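Local coordinates for OTU domain-containing protein wMelOTU (Wolbachia pipientis wMel, PDB 6W9O) that probably works as an OTU-family cysteine protease that cleaves ubiquitin from modified proteins, consistent with a role as a bacterial effector, at residues G51-D56 / L190-L195; N77-F82 / D127-I132; W90-I95 / E108-Y113; H142-Q147 / H183-G188. All blocks are in the same frame, centred on the assembly; numbering follows the deposited sequence. Where two conformers were deposited one is given.

Interaction 1 of 4, residues G51-D56 / L190-L195; sequences GSCFFD and LHFEPL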
loop_
_atom_site.group_PDB
_atom_site.type_symbol
_atom_site.label_atom_id
_atom_site.label_comp_id
_atom_site.label_asym_id
_atom_site.label_seq_id
_atom_site.Cartn_x
_atom_site.Cartn_y
_atom_site.Cartn_z
ATOM N N GLY A 51 11.444 7.226 4.268
ATOM C CA GLY A 51 10.386 7.880 3.535
ATOM C C GLY A 51 9.579 6.895 2.703
ATOM O O GLY A 51 8.518 7.259 2.166
ATOM N N SER A 52 10.100 5.670 2.506
ATOM C CA SER A 52 9.445 4.693 1.656
ATOM C C SER A 52 8.646 3.656 2.432
ATOM O O SER A 52 8.320 2.604 1.867
ATOM C CB SER A 52 10.482 3.993 0.781
ATOM O OG SER A 52 10.968 4.968 -0.170
ATOM N N CYS A 53 8.228 3.961 3.672
ATOM C CA CYS A 53 7.529 2.928 4.452
ATOM C C CYS A 53 6.245 2.453 3.797
ATOM O O CYS A 53 5.842 1.314 4.034
ATOM C CB CYS A 53 7.210 3.438 5.861
ATOM S SG CYS A 53 6.052 4.841 5.936
ATOM N N PHE A 54 5.531 3.303 3.035
ATOM C CA PHE A 54 4.308 2.812 2.407
ATOM C C PHE A 54 4.651 1.741 1.406
ATOM O O PHE A 54 4.054 0.645 1.415
ATOM C CB PHE A 54 3.570 3.962 1.660
ATOM C CG PHE A 54 2.460 3.451 0.819
ATOM C CD1 PHE A 54 1.263 3.003 1.417
ATOM C CD2 PHE A 54 2.650 3.303 -0.529
ATOM C CE1 PHE A 54 0.276 2.415 0.664
ATOM C CE2 PHE A 54 1.668 2.717 -1.319
ATOM C CZ PHE A 54 0.470 2.250 -0.710
ATOM N N PHE A 55 5.612 2.038 0.540
ATOM C CA PHE A 55 5.998 1.099 -0.519
ATOM C C PHE A 55 6.588 -0.165 0.067
ATOM O O PHE A 55 6.311 -1.290 -0.432
ATOM C CB PHE A 55 7.008 1.796 -1.439
ATOM C CG PHE A 55 6.425 3.042 -2.082
ATOM C CD1 PHE A 55 5.573 2.962 -3.159
ATOM C CD2 PHE A 55 6.737 4.288 -1.543
ATOM C CE1 PHE A 55 5.013 4.090 -3.708
ATOM C CE2 PHE A 55 6.178 5.425 -2.105
ATOM C CZ PHE A 55 5.336 5.333 -3.178
ATOM N N ASP A 56 7.404 -0.020 1.105
ATOM C CA ASP A 56 8.025 -1.197 1.734
ATOM C C ASP A 56 6.980 -2.048 2.453
ATOM O O ASP A 56 7.095 -3.299 2.459
ATOM C CB ASP A 56 9.097 -0.739 2.714
ATOM C CG ASP A 56 10.009 -1.881 3.154
ATOM O OD1 ASP A 56 10.552 -2.546 2.236
ATOM O OD2 ASP A 56 10.271 -2.052 4.380
ATOM N N LEU A 190 1.161 9.608 7.498
ATOM C CA LEU A 190 1.470 8.646 6.427
ATOM C C LEU A 190 2.522 7.627 6.864
ATOM O O LEU A 190 3.372 7.220 6.064
ATOM C CB LEU A 190 1.917 9.363 5.147
ATOM C CG LEU A 190 0.792 10.095 4.378
ATOM C CD1 LEU A 190 1.334 10.744 3.128
ATOM C CD2 LEU A 190 -0.377 9.133 4.001
ATOM N N HIS A 191 2.478 7.223 8.138
ATOM C CA HIS A 191 3.392 6.206 8.671
ATOM C C HIS A 191 2.739 4.847 8.543
ATOM O O HIS A 191 1.617 4.656 9.037
ATOM C CB HIS A 191 3.644 6.509 10.144
ATOM C CG HIS A 191 4.413 7.764 10.331
ATOM N ND1 HIS A 191 5.766 7.779 10.624
ATOM C CD2 HIS A 191 4.016 9.059 10.296
ATOM C CE1 HIS A 191 6.164 9.042 10.754
ATOM N NE2 HIS A 191 5.133 9.835 10.509
ATOM N N PHE A 192 3.444 3.897 7.915
ATOM C CA PHE A 192 2.874 2.572 7.680
ATOM C C PHE A 192 3.858 1.488 8.075
ATOM O O PHE A 192 5.075 1.658 8.001
ATOM C CB PHE A 192 2.575 2.398 6.180
ATOM C CG PHE A 192 1.535 3.369 5.688
ATOM C CD1 PHE A 192 0.196 3.112 5.907
ATOM C CD2 PHE A 192 1.926 4.534 5.045
ATOM C CE1 PHE A 192 -0.767 4.030 5.522
ATOM C CE2 PHE A 192 0.971 5.501 4.650
ATOM C CZ PHE A 192 -0.400 5.239 4.885
ATOM N N GLU A 193 3.299 0.333 8.455
ATOM C CA GLU A 193 4.042 -0.915 8.651
ATOM C C GLU A 193 3.245 -2.011 7.989
ATOM O O GLU A 193 2.025 -1.905 7.833
ATOM C CB GLU A 193 4.143 -1.250 10.143
ATOM C CG GLU A 193 5.099 -0.353 10.974
ATOM C CD GLU A 193 4.551 -0.101 12.397
ATOM O OE1 GLU A 193 3.403 0.374 12.516
ATOM O OE2 GLU A 193 5.234 -0.389 13.384
ATOM N N PRO A 194 3.886 -3.108 7.568
ATOM C CA PRO A 194 3.148 -4.230 6.988
ATOM C C PRO A 194 2.459 -4.999 8.122
ATOM O O PRO A 194 2.972 -5.144 9.231
ATOM C CB PRO A 194 4.264 -5.094 6.348
ATOM C CG PRO A 194 5.441 -4.869 7.235
ATOM C CD PRO A 194 5.350 -3.346 7.623
ATOM N N LEU A 195 1.253 -5.557 7.813
ATOM C CA LEU A 195 0.603 -6.496 8.733
ATOM C C LEU A 195 0.783 -7.883 8.127
ATOM O O LEU A 195 0.252 -8.144 7.052
ATOM C CB LEU A 195 -0.873 -6.149 8.874
ATOM C CG LEU A 195 -1.583 -7.045 9.885
ATOM C CD1 LEU A 195 -1.237 -6.534 11.293
ATOM C CD2 LEU A 195 -3.105 -7.031 9.687
#

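Interaction 2 of 4, residues N77-F82 / D127-I132; sequences NDCREF and DVEGRI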
loop_
_atom_site.group_PDB
_atom_site.type_symbol
_atom_site.label_atom_id
_atom_site.label_comp_id
_atom_site.label_asym_id
_atom_site.label_seq_id
_atom_site.Cartn_x
_atom_site.Cartn_y
_atom_site.Cartn_z
ATOM N N ASN A 77 8.530 3.275 -9.262
ATOM C CA ASN A 77 8.589 3.375 -10.725
ATOM C C ASN A 77 7.254 3.004 -11.386
ATOM O O ASN A 77 6.899 3.582 -12.422
ATOM C CB ASN A 77 9.686 2.465 -11.251
ATOM C CG ASN A 77 10.009 2.792 -12.668
ATOM O OD1 ASN A 77 10.561 3.885 -12.957
ATOM N ND2 ASN A 77 9.682 1.866 -13.588
ATOM N N ASP A 78 6.516 2.061 -10.797
ATOM C CA ASP A 78 5.186 1.708 -11.319
ATOM C C ASP A 78 4.253 2.916 -11.235
ATOM O O ASP A 78 3.416 3.142 -12.123
ATOM C CB ASP A 78 4.553 0.602 -10.455
ATOM C CG ASP A 78 5.259 -0.787 -10.573
ATOM O OD1 ASP A 78 5.909 -1.073 -11.613
ATOM O OD2 ASP A 78 5.112 -1.540 -9.578
ATOM N N CYS A 79 4.451 3.749 -10.214
ATOM C CA CYS A 79 3.594 4.926 -10.082
ATOM C C CYS A 79 4.026 5.998 -11.061
ATOM O O CYS A 79 3.184 6.661 -11.683
ATOM C CB CYS A 79 3.664 5.439 -8.631
ATOM S SG CYS A 79 2.888 4.242 -7.464
ATOM N N ARG A 80 5.348 6.156 -11.257
ATOM C CA ARG A 80 5.826 7.050 -12.302
ATOM C C ARG A 80 5.264 6.649 -13.655
ATOM O O ARG A 80 4.827 7.495 -14.439
ATOM C CB ARG A 80 7.363 6.996 -12.361
ATOM C CG ARG A 80 7.951 7.770 -13.492
ATOM C CD ARG A 80 9.465 7.645 -13.456
ATOM N NE ARG A 80 10.066 8.147 -14.676
ATOM C CZ ARG A 80 10.650 9.346 -14.765
ATOM N NH1 ARG A 80 10.714 10.143 -13.688
ATOM N NH2 ARG A 80 11.185 9.746 -15.921
ATOM N N GLU A 81 5.337 5.355 -13.968
ATOM C CA GLU A 81 4.860 4.907 -15.272
ATOM C C GLU A 81 3.359 5.144 -15.416
ATOM O O GLU A 81 2.895 5.565 -16.475
ATOM C CB GLU A 81 5.177 3.409 -15.409
ATOM C CG GLU A 81 6.669 3.186 -15.594
ATOM C CD GLU A 81 7.022 1.739 -15.912
ATOM O OE1 GLU A 81 6.206 0.829 -15.652
ATOM O OE2 GLU A 81 8.159 1.534 -16.402
ATOM N N PHE A 82 2.591 4.864 -14.361
ATOM C CA PHE A 82 1.167 5.161 -14.413
ATOM C C PHE A 82 0.918 6.618 -14.795
ATOM O O PHE A 82 0.070 6.921 -15.652
ATOM C CB PHE A 82 0.549 4.812 -13.053
ATOM C CG PHE A 82 -0.930 5.038 -12.990
ATOM C CD1 PHE A 82 -1.809 3.981 -13.160
ATOM C CD2 PHE A 82 -1.436 6.324 -12.714
ATOM C CE1 PHE A 82 -3.206 4.175 -13.094
ATOM C CE2 PHE A 82 -2.803 6.525 -12.605
ATOM C CZ PHE A 82 -3.711 5.465 -12.811
ATOM N N ASP A 127 -4.321 6.295 -0.970
ATOM C CA ASP A 127 -5.395 6.701 -1.846
ATOM C C ASP A 127 -4.909 6.960 -3.263
ATOM O O ASP A 127 -5.736 7.018 -4.186
ATOM C CB ASP A 127 -6.032 7.988 -1.369
ATOM C CG ASP A 127 -6.767 7.845 -0.052
ATOM O OD1 ASP A 127 -7.366 6.785 0.227
ATOM O OD2 ASP A 127 -6.756 8.857 0.712
ATOM N N VAL A 128 -3.605 7.206 -3.444
ATOM C CA VAL A 128 -3.109 7.510 -4.788
ATOM C C VAL A 128 -2.183 6.380 -5.236
ATOM O O VAL A 128 -2.535 5.574 -6.131
ATOM C CB VAL A 128 -2.393 8.874 -4.857
ATOM C CG1 VAL A 128 -1.953 9.123 -6.311
ATOM C CG2 VAL A 128 -3.348 10.004 -4.383
ATOM N N GLU A 129 -1.011 6.287 -4.628
ATOM C CA GLU A 129 -0.109 5.200 -5.000
ATOM C C GLU A 129 -0.712 3.859 -4.681
ATOM O O GLU A 129 -0.503 2.902 -5.443
ATOM C CB GLU A 129 1.216 5.377 -4.273
ATOM C CG GLU A 129 2.035 6.597 -4.828
ATOM C CD GLU A 129 1.492 7.929 -4.401
ATOM O OE1 GLU A 129 1.171 8.087 -3.208
ATOM O OE2 GLU A 129 1.387 8.799 -5.279
ATOM N N GLY A 130 -1.463 3.731 -3.579
ATOM C CA GLY A 130 -2.086 2.419 -3.295
ATOM C C GLY A 130 -3.055 2.000 -4.390
ATOM O O GLY A 130 -3.049 0.849 -4.844
ATOM N N ARG A 131 -3.860 2.929 -4.890
ATOM C CA ARG A 131 -4.806 2.623 -5.958
ATOM C C ARG A 131 -4.075 2.218 -7.244
ATOM O O ARG A 131 -4.474 1.247 -7.927
ATOM C CB ARG A 131 -5.715 3.834 -6.183
ATOM C CG ARG A 131 -6.713 3.591 -7.297
ATOM C CD ARG A 131 -7.813 4.713 -7.273
ATOM N NE ARG A 131 -8.747 4.492 -8.366
ATOM C CZ ARG A 131 -9.807 5.276 -8.592
ATOM N NH1 ARG A 131 -10.043 6.293 -7.787
ATOM N NH2 ARG A 131 -10.604 5.018 -9.608
ATOM N N ILE A 132 -2.974 2.908 -7.559
ATOM C CA ILE A 132 -2.180 2.558 -8.743
ATOM C C ILE A 132 -1.616 1.147 -8.601
ATOM O O ILE A 132 -1.657 0.349 -9.550
ATOM C CB ILE A 132 -1.030 3.570 -8.943
ATOM C CG1 ILE A 132 -1.577 4.949 -9.317
ATOM C CG2 ILE A 132 -0.011 2.988 -9.997
ATOM C CD1 ILE A 132 -0.504 6.082 -9.172
#

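Interaction 3 of 4, residues W90-I95 / E108-Y113; sequences WFTNAI and ETVDNY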
loop_
_atom_site.group_PDB
_atom_site.type_symbol
_atom_site.label_atom_id
_atom_site.label_comp_id
_atom_site.label_asym_id
_atom_site.label_seq_id
_atom_site.Cartn_x
_atom_site.Cartn_y
_atom_site.Cartn_z
ATOM N N TRP A 90 -9.262 10.273 -12.430
ATOM C CA TRP A 90 -9.183 10.220 -10.964
ATOM C C TRP A 90 -7.821 10.700 -10.489
ATOM O O TRP A 90 -7.698 11.409 -9.474
ATOM C CB TRP A 90 -9.503 8.822 -10.407
ATOM C CG TRP A 90 -8.409 7.797 -10.520
ATOM C CD1 TRP A 90 -8.318 6.796 -11.468
ATOM C CD2 TRP A 90 -7.294 7.639 -9.657
ATOM N NE1 TRP A 90 -7.187 6.081 -11.264
ATOM C CE2 TRP A 90 -6.523 6.564 -10.155
ATOM C CE3 TRP A 90 -6.825 8.347 -8.540
ATOM C CZ2 TRP A 90 -5.332 6.130 -9.532
ATOM C CZ3 TRP A 90 -5.640 7.947 -7.933
ATOM C CH2 TRP A 90 -4.899 6.824 -8.413
ATOM N N PHE A 91 -6.777 10.357 -11.232
ATOM C CA PHE A 91 -5.421 10.593 -10.776
ATOM C C PHE A 91 -5.076 12.048 -10.917
ATOM O O PHE A 91 -4.587 12.658 -9.956
ATOM C CB PHE A 91 -4.450 9.711 -11.603
ATOM C CG PHE A 91 -3.007 10.025 -11.344
ATOM C CD1 PHE A 91 -2.267 10.821 -12.214
ATOM C CD2 PHE A 91 -2.440 9.545 -10.190
ATOM C CE1 PHE A 91 -0.911 11.111 -11.922
ATOM C CE2 PHE A 91 -1.070 9.811 -9.881
ATOM C CZ PHE A 91 -0.342 10.591 -10.739
ATOM N N THR A 92 -5.305 12.622 -12.094
ATOM C CA THR A 92 -5.024 14.044 -12.251
ATOM C C THR A 92 -5.901 14.867 -11.325
ATOM O O THR A 92 -5.442 15.886 -10.785
ATOM C CB THR A 92 -5.172 14.447 -13.718
ATOM O OG1 THR A 92 -6.450 14.027 -14.248
ATOM C CG2 THR A 92 -4.097 13.790 -14.550
ATOM N N ASN A 93 -7.138 14.421 -11.081
ATOM C CA ASN A 93 -8.017 15.136 -10.145
ATOM C C ASN A 93 -7.433 15.103 -8.730
ATOM O O ASN A 93 -7.600 16.045 -7.951
ATOM C CB ASN A 93 -9.407 14.483 -10.082
ATOM C CG ASN A 93 -10.284 14.724 -11.340
ATOM O OD1 ASN A 93 -9.991 15.557 -12.184
ATOM N ND2 ASN A 93 -11.366 13.955 -11.448
ATOM N N ALA A 94 -6.778 14.021 -8.363
ATOM C CA ALA A 94 -6.364 13.840 -6.973
ATOM C C ALA A 94 -5.131 14.663 -6.675
ATOM O O ALA A 94 -4.941 15.110 -5.533
ATOM C CB ALA A 94 -6.000 12.368 -6.698
ATOM N N ILE A 95 -4.257 14.839 -7.666
ATOM C CA ILE A 95 -2.983 15.470 -7.369
ATOM C C ILE A 95 -2.947 16.932 -7.782
ATOM O O ILE A 95 -1.952 17.608 -7.487
ATOM C CB ILE A 95 -1.779 14.730 -7.979
ATOM C CG1 ILE A 95 -1.849 14.806 -9.513
ATOM C CG2 ILE A 95 -1.660 13.282 -7.411
ATOM C CD1 ILE A 95 -0.564 14.390 -10.196
ATOM N N GLU A 108 1.840 20.081 -16.197
ATOM C CA GLU A 108 3.031 20.332 -15.388
ATOM C C GLU A 108 2.935 19.615 -14.054
ATOM O O GLU A 108 3.951 19.168 -13.508
ATOM C CB GLU A 108 3.218 21.830 -15.155
ATOM N N THR A 109 1.727 19.531 -13.497
ATOM C CA THR A 109 1.565 18.818 -12.238
ATOM C C THR A 109 1.892 17.339 -12.410
ATOM O O THR A 109 2.553 16.739 -11.555
ATOM C CB THR A 109 0.157 19.017 -11.682
ATOM O OG1 THR A 109 -0.037 20.415 -11.405
ATOM C CG2 THR A 109 -0.028 18.201 -10.406
ATOM N N VAL A 110 1.460 16.746 -13.523
ATOM C CA VAL A 110 1.802 15.350 -13.775
ATOM C C VAL A 110 3.299 15.194 -14.000
ATOM O O VAL A 110 3.918 14.228 -13.552
ATOM C CB VAL A 110 0.983 14.833 -14.970
ATOM C CG1 VAL A 110 1.516 13.490 -15.443
ATOM C CG2 VAL A 110 -0.493 14.724 -14.569
ATOM N N ASP A 111 3.904 16.108 -14.730
ATOM C CA ASP A 111 5.345 16.002 -14.927
ATOM C C ASP A 111 6.109 16.158 -13.618
ATOM O O ASP A 111 7.067 15.417 -13.378
ATOM C CB ASP A 111 5.824 16.987 -15.983
ATOM C CG ASP A 111 5.317 16.623 -17.349
ATOM O OD1 ASP A 111 4.972 17.549 -18.102
ATOM O OD2 ASP A 111 5.224 15.405 -17.650
ATOM N N ASN A 112 5.700 17.094 -12.756
ATOM C CA ASN A 112 6.336 17.196 -11.446
ATOM C C ASN A 112 6.211 15.892 -10.669
ATOM O O ASN A 112 7.178 15.446 -10.036
ATOM C CB ASN A 112 5.719 18.322 -10.634
ATOM C CG ASN A 112 6.019 19.666 -11.209
ATOM O OD1 ASN A 112 5.391 20.658 -10.838
ATOM N ND2 ASN A 112 6.985 19.719 -12.115
ATOM N N TYR A 113 5.026 15.264 -10.713
ATOM C CA TYR A 113 4.822 13.977 -10.038
ATOM C C TYR A 113 5.799 12.927 -10.539
ATOM O O TYR A 113 6.350 12.164 -9.736
ATOM C CB TYR A 113 3.380 13.487 -10.288
ATOM C CG TYR A 113 3.050 12.151 -9.627
ATOM C CD1 TYR A 113 3.358 10.929 -10.241
ATOM C CD2 TYR A 113 2.450 12.112 -8.367
ATOM C CE1 TYR A 113 3.065 9.718 -9.617
ATOM C CE2 TYR A 113 2.158 10.899 -7.740
ATOM C CZ TYR A 113 2.453 9.704 -8.385
ATOM O OH TYR A 113 2.156 8.483 -7.767
#

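Interaction 4 of 4, residues H142-Q147 / H183-G188; sequences HVIENQ and HIINKG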
loop_
_atom_site.group_PDB
_atom_site.type_symbol
_atom_site.label_atom_id
_atom_site.label_comp_id
_atom_site.label_asym_id
_atom_site.label_seq_id
_atom_site.Cartn_x
_atom_site.Cartn_y
_atom_site.Cartn_z
ATOM N N HIS A 142 -5.831 -3.406 2.180
ATOM C CA HIS A 142 -6.511 -3.178 3.447
ATOM C C HIS A 142 -5.586 -2.357 4.331
ATOM O O HIS A 142 -4.412 -2.718 4.536
ATOM C CB HIS A 142 -6.726 -4.552 4.100
ATOM C CG HIS A 142 -7.206 -4.500 5.519
ATOM N ND1 HIS A 142 -6.728 -5.398 6.457
ATOM C CD2 HIS A 142 -8.039 -3.645 6.180
ATOM C CE1 HIS A 142 -7.318 -5.145 7.621
ATOM N NE2 HIS A 142 -8.093 -4.068 7.482
ATOM N N VAL A 143 -6.077 -1.194 4.787
ATOM C CA VAL A 143 -5.328 -0.329 5.696
ATOM C C VAL A 143 -6.070 -0.325 7.016
ATOM O O VAL A 143 -7.278 -0.036 7.045
ATOM C CB VAL A 143 -5.205 1.097 5.137
ATOM C CG1 VAL A 143 -4.300 1.898 6.089
ATOM C CG2 VAL A 143 -4.641 1.104 3.709
ATOM N N ILE A 144 -5.372 -0.626 8.105
ATOM C CA ILE A 144 -5.937 -0.434 9.442
ATOM C C ILE A 144 -5.470 0.940 9.909
ATOM O O ILE A 144 -4.256 1.150 10.030
ATOM C CB ILE A 144 -5.426 -1.508 10.404
ATOM C CG1 ILE A 144 -5.833 -2.910 9.915
ATOM C CG2 ILE A 144 -6.061 -1.284 11.766
ATOM C CD1 ILE A 144 -5.393 -4.085 10.892
ATOM N N GLU A 145 -6.408 1.872 10.100
ATOM C CA GLU A 145 -6.068 3.241 10.497
ATOM C C GLU A 145 -6.428 3.412 11.947
ATOM O O GLU A 145 -7.564 3.147 12.341
ATOM C CB GLU A 145 -6.922 4.231 9.709
ATOM C CG GLU A 145 -6.667 4.278 8.252
ATOM C CD GLU A 145 -7.282 5.518 7.583
ATOM O OE1 GLU A 145 -7.678 6.460 8.301
ATOM O OE2 GLU A 145 -7.326 5.552 6.325
ATOM N N ASN A 146 -5.507 3.921 12.739
ATOM C CA ASN A 146 -5.895 4.364 14.073
ATOM C C ASN A 146 -6.519 5.751 14.006
ATOM O O ASN A 146 -6.154 6.570 13.157
ATOM C CB ASN A 146 -4.703 4.292 15.016
ATOM C CG ASN A 146 -4.339 2.862 15.314
ATOM O OD1 ASN A 146 -3.576 2.230 14.572
ATOM N ND2 ASN A 146 -4.941 2.311 16.361
ATOM N N GLN A 147 -7.527 5.973 14.844
ATOM C CA GLN A 147 -8.167 7.284 14.972
ATOM C C GLN A 147 -8.970 7.288 16.258
ATOM O O GLN A 147 -8.984 6.287 16.977
ATOM C CB GLN A 147 -9.070 7.602 13.774
ATOM N N HIS A 183 -2.129 -6.177 3.289
ATOM C CA HIS A 183 -2.520 -5.555 4.564
ATOM C C HIS A 183 -1.407 -4.692 5.117
ATOM O O HIS A 183 -0.273 -5.149 5.240
ATOM C CB HIS A 183 -2.808 -6.644 5.642
ATOM C CG HIS A 183 -3.839 -7.640 5.218
ATOM N ND1 HIS A 183 -5.182 -7.487 5.497
ATOM C CD2 HIS A 183 -3.702 -8.839 4.590
ATOM C CE1 HIS A 183 -5.840 -8.541 5.008
ATOM N NE2 HIS A 183 -4.959 -9.377 4.470
ATOM N N ILE A 184 -1.764 -3.454 5.510
ATOM C CA ILE A 184 -0.798 -2.573 6.160
ATOM C C ILE A 184 -1.502 -1.850 7.286
ATOM O O ILE A 184 -2.736 -1.766 7.332
ATOM C CB ILE A 184 -0.133 -1.573 5.183
ATOM C CG1 ILE A 184 -1.182 -0.547 4.725
ATOM C CG2 ILE A 184 0.504 -2.305 3.985
ATOM C CD1 ILE A 184 -0.570 0.462 3.718
ATOM N N ILE A 185 -0.711 -1.367 8.224
ATOM C CA ILE A 185 -1.263 -0.664 9.390
ATOM C C ILE A 185 -0.714 0.750 9.428
ATOM O O ILE A 185 0.460 0.979 9.113
ATOM C CB ILE A 185 -1.057 -1.469 10.688
ATOM C CG1 ILE A 185 -1.715 -0.807 11.911
ATOM C CG2 ILE A 185 0.388 -1.786 10.936
ATOM C CD1 ILE A 185 -2.049 -1.902 13.033
ATOM N N ASN A 186 -1.597 1.700 9.713
ATOM C CA ASN A 186 -1.300 3.154 9.654
ATOM C C ASN A 186 -1.464 3.722 11.060
ATOM O O ASN A 186 -2.583 4.014 11.501
ATOM C CB ASN A 186 -2.288 3.760 8.659
ATOM C CG ASN A 186 -2.181 5.275 8.498
ATOM O OD1 ASN A 186 -3.193 5.931 8.199
ATOM N ND2 ASN A 186 -0.998 5.837 8.711
ATOM N N LYS A 187 -0.355 3.908 11.782
ATOM C CA LYS A 187 -0.504 4.428 13.142
ATOM C C LYS A 187 -0.922 5.897 13.193
ATOM O O LYS A 187 -1.559 6.325 14.149
ATOM C CB LYS A 187 0.755 4.190 13.959
ATOM C CG LYS A 187 1.957 4.912 13.415
ATOM C CD LYS A 187 3.091 4.859 14.467
ATOM C CE LYS A 187 4.426 5.206 13.862
ATOM N NZ LYS A 187 5.529 4.474 14.597
ATOM N N GLY A 188 -0.607 6.638 12.137
ATOM C CA GLY A 188 -0.905 8.070 12.134
ATOM C C GLY A 188 -0.230 8.685 10.925
ATOM O O GLY A 188 0.733 8.112 10.412
HETATM O O HOH W 1 -4.158 5.566 5.378
HETATM O O HOH W 2 -4.030 6.623 11.351
#

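Interaction 1 of 4, residues G51-D56 / L190-L195
The thiol of Cys53 meets the backbone of Phe192 where the first turn of helix 53-66 rests on segment 190-195, an alignment that matches the cysteine-on-helix, histidine-on-strand site of OTU and other papain-like proteases. Phe192 N donates to Cys53 SG at 3.4 Å with an angle of 154°, a long but fairly straight N-H...S bond. SG also lies 3.6 Å from Leu190 O. The sulfur sits between its own backbone N and carbonyl carbon (chi1 64°), which sends it off the helix toward the strand. By family, Cys53 and His191 are probably the catalytic pair; in this crystal His191 ND1 stays 5.5 Å from Cys53 SG.

One residue on from the thiol, the contact turns aromatic. Phe54 and Phe192 run alongside each other, pointing the same way, and form a T-shaped pair with ring planes at 76° and centroids 5.5 Å apart. The Phe54 edge is directed at the Phe192 face, where CD1 of Phe54 lies above the rim rather than the centre. Phe54 CB comes to Phe192 CD2 from the same face side, 3.8 Å away, while Cys53 SG lies at the edge of the Phe192 ring.

Farther out, Trp123 meets the His191 ring edge-to-face. Arg76 NH2 bonds to Ser52 OG before the helix, and the first helical turn is closed by Asp56 N to Ser52 O at 2.9 Å.

Interaction 2 of 4, residues N77-F82 / D127-I132
Cys79 and Glu129 mark the crossing of two helices whose axes run almost perpendicular (91°) and approach to 9.8 Å, with the CA atoms of this pair 6.3 Å apart. Segment 127-132 opens with a wider pi-type turn at 127-130 before ordinary helical spacing resumes, as in the bond from Ile132 N to Val128 O.

The side chains that fill the crossing are mostly apolar. Ile132 does most of the work: CG1 stands over the centre of the Phe82 ring, 3.7 Å from its centroid and 12° off the ring normal, a well-aligned CH-pi contact. The CG2 branch reaches the base of the same side chain, 3.6 Å from Phe82 CB, and also Cys79 SG, 4.0 Å away. With CG anti to the backbone N, the Phe82 ring reaches toward the other helix.

One turn earlier, Cys79 SG presses on the aliphatic part of Glu129, 3.6 Å from CG. The Glu129 chain bends at chi2 (75°), so this methylene can face the sulfur while the carboxylate turns elsewhere. Its oxygens are buried yet well served: OE2 is hydrogen-bonded to Tyr113 OH, and OE1 is bonded by Asp125 N. Asp78 likewise pairs beyond the crossing, through Lys136 and Tyr137 of helix 126-137.

Around the crossing, Phe91 of helix 89-95 meets Phe82 edge-to-face and also touches Ile132, and Tyr113 of helix 105-116 packs on Cys79, so that four helices meet here.

Interaction 3 of 4, residues W90-I95 / E108-Y113
Phe91 drives its ring edge into the face of Tyr113, a wedge between two helices that cross at 87° with axes 10.3 Å apart. The ring planes are almost perpendicular (88°) in this T-shaped stack, and CZ of Phe91, 3.7 Å from Tyr113 CE1, projects over the middle of the tyrosine ring. Both side chains have CG anti to the backbone N, which carries both rings into the space between the helices.

Next to the stack, Ile95 supplies a second bump. Its CD1 fits into a notch formed by Thr109, Val110 and Tyr113, lying 3.9 Å from Thr109 CG2 and 4.0 Å from Tyr113 CB. In return the Thr109 methyl nestles against the end of helix 89-95, with CG2 3.5 Å from Ile95 O. On the flank, methyls meet: Thr92 CG2 sits 3.7 Å from Val110 CG2, while the Thr92 hydroxyl makes a weak hydrogen bond to Lys89 O.

The inner end of the wedge is shared with two more helices: Phe91 and Tyr113 both touch Ala83 of helix 72-84, and Phe91 also packs on Val128 of helix 126-137.

Interaction 4 of 4, residues H142-Q147 / H183-G188
His142 to Glu145 pair in register with His183 to Asn186 as neighbouring parallel strands, 4.6 Å apart at their axes and turned by 19°. The ladder is regular: Ile184 N to His142 O (2.9 Å), Ile144 N to Ile184 O, Asn186 N to Ile144 O (2.7 Å) and Asn146 N to Asn186 O.

On one face the two histidines join edge to edge through His142 ND1 and His183 ND1, 2.8 Å apart, with their planes at 89°. Either nitrogen could be the donor, so the tautomers of the two rings are probably coupled; His142 NE2 extends the chain to His157 ND1. Ile144 and Ile185 follow on the same face, CB of the former 4.1 Å from CG1 of the latter.

The other face carries Val143, Ile184, Glu145 and Asn186. The two methyls of Val143 divide between Ile184 and Asn186, with CG2 4.0 Å from Ile184 CG1 and CG1 3.8 Å from Asn186 CB. Asn186 has CG anti to its backbone N (chi1 178°), and its amide lies alongside Glu145; a water lies within hydrogen-bonding distance of Asn186 OD1, weakly reaching Glu145 OE2 too, while ND2 binds His191 O and Gly189 O.

The pair lies inside the mixed sheet: strand 155-161 flanks segment 142-147, strand 191-197 flanks segment 183-188, and helix 53-66 covers Ile184 through Phe54 and Ser57.

How the interactions relate
From the N terminus, segment 51-56 opens the longest loop, which interaction 1 closes only at 190-195; the other three contacts nest within it and none cross. Interaction 2 starts at 77-82 and closes at 127-132, with interaction 3 (90-95 to 108-113) nested inside, so these helices come between strand 42-44 and the rest of the sheet. Interaction 4 then follows in series, from 142-147 to 183-188. Interaction 1 is the bridge: Phe54 packs on Glu129 and Gly130 of interaction 2 and Phe55 on Glu129, and strand 191-197 lies beside strand 181-188 of interaction 4. Interactions 3 and 4 stand farthest apart, centres about 25 Å.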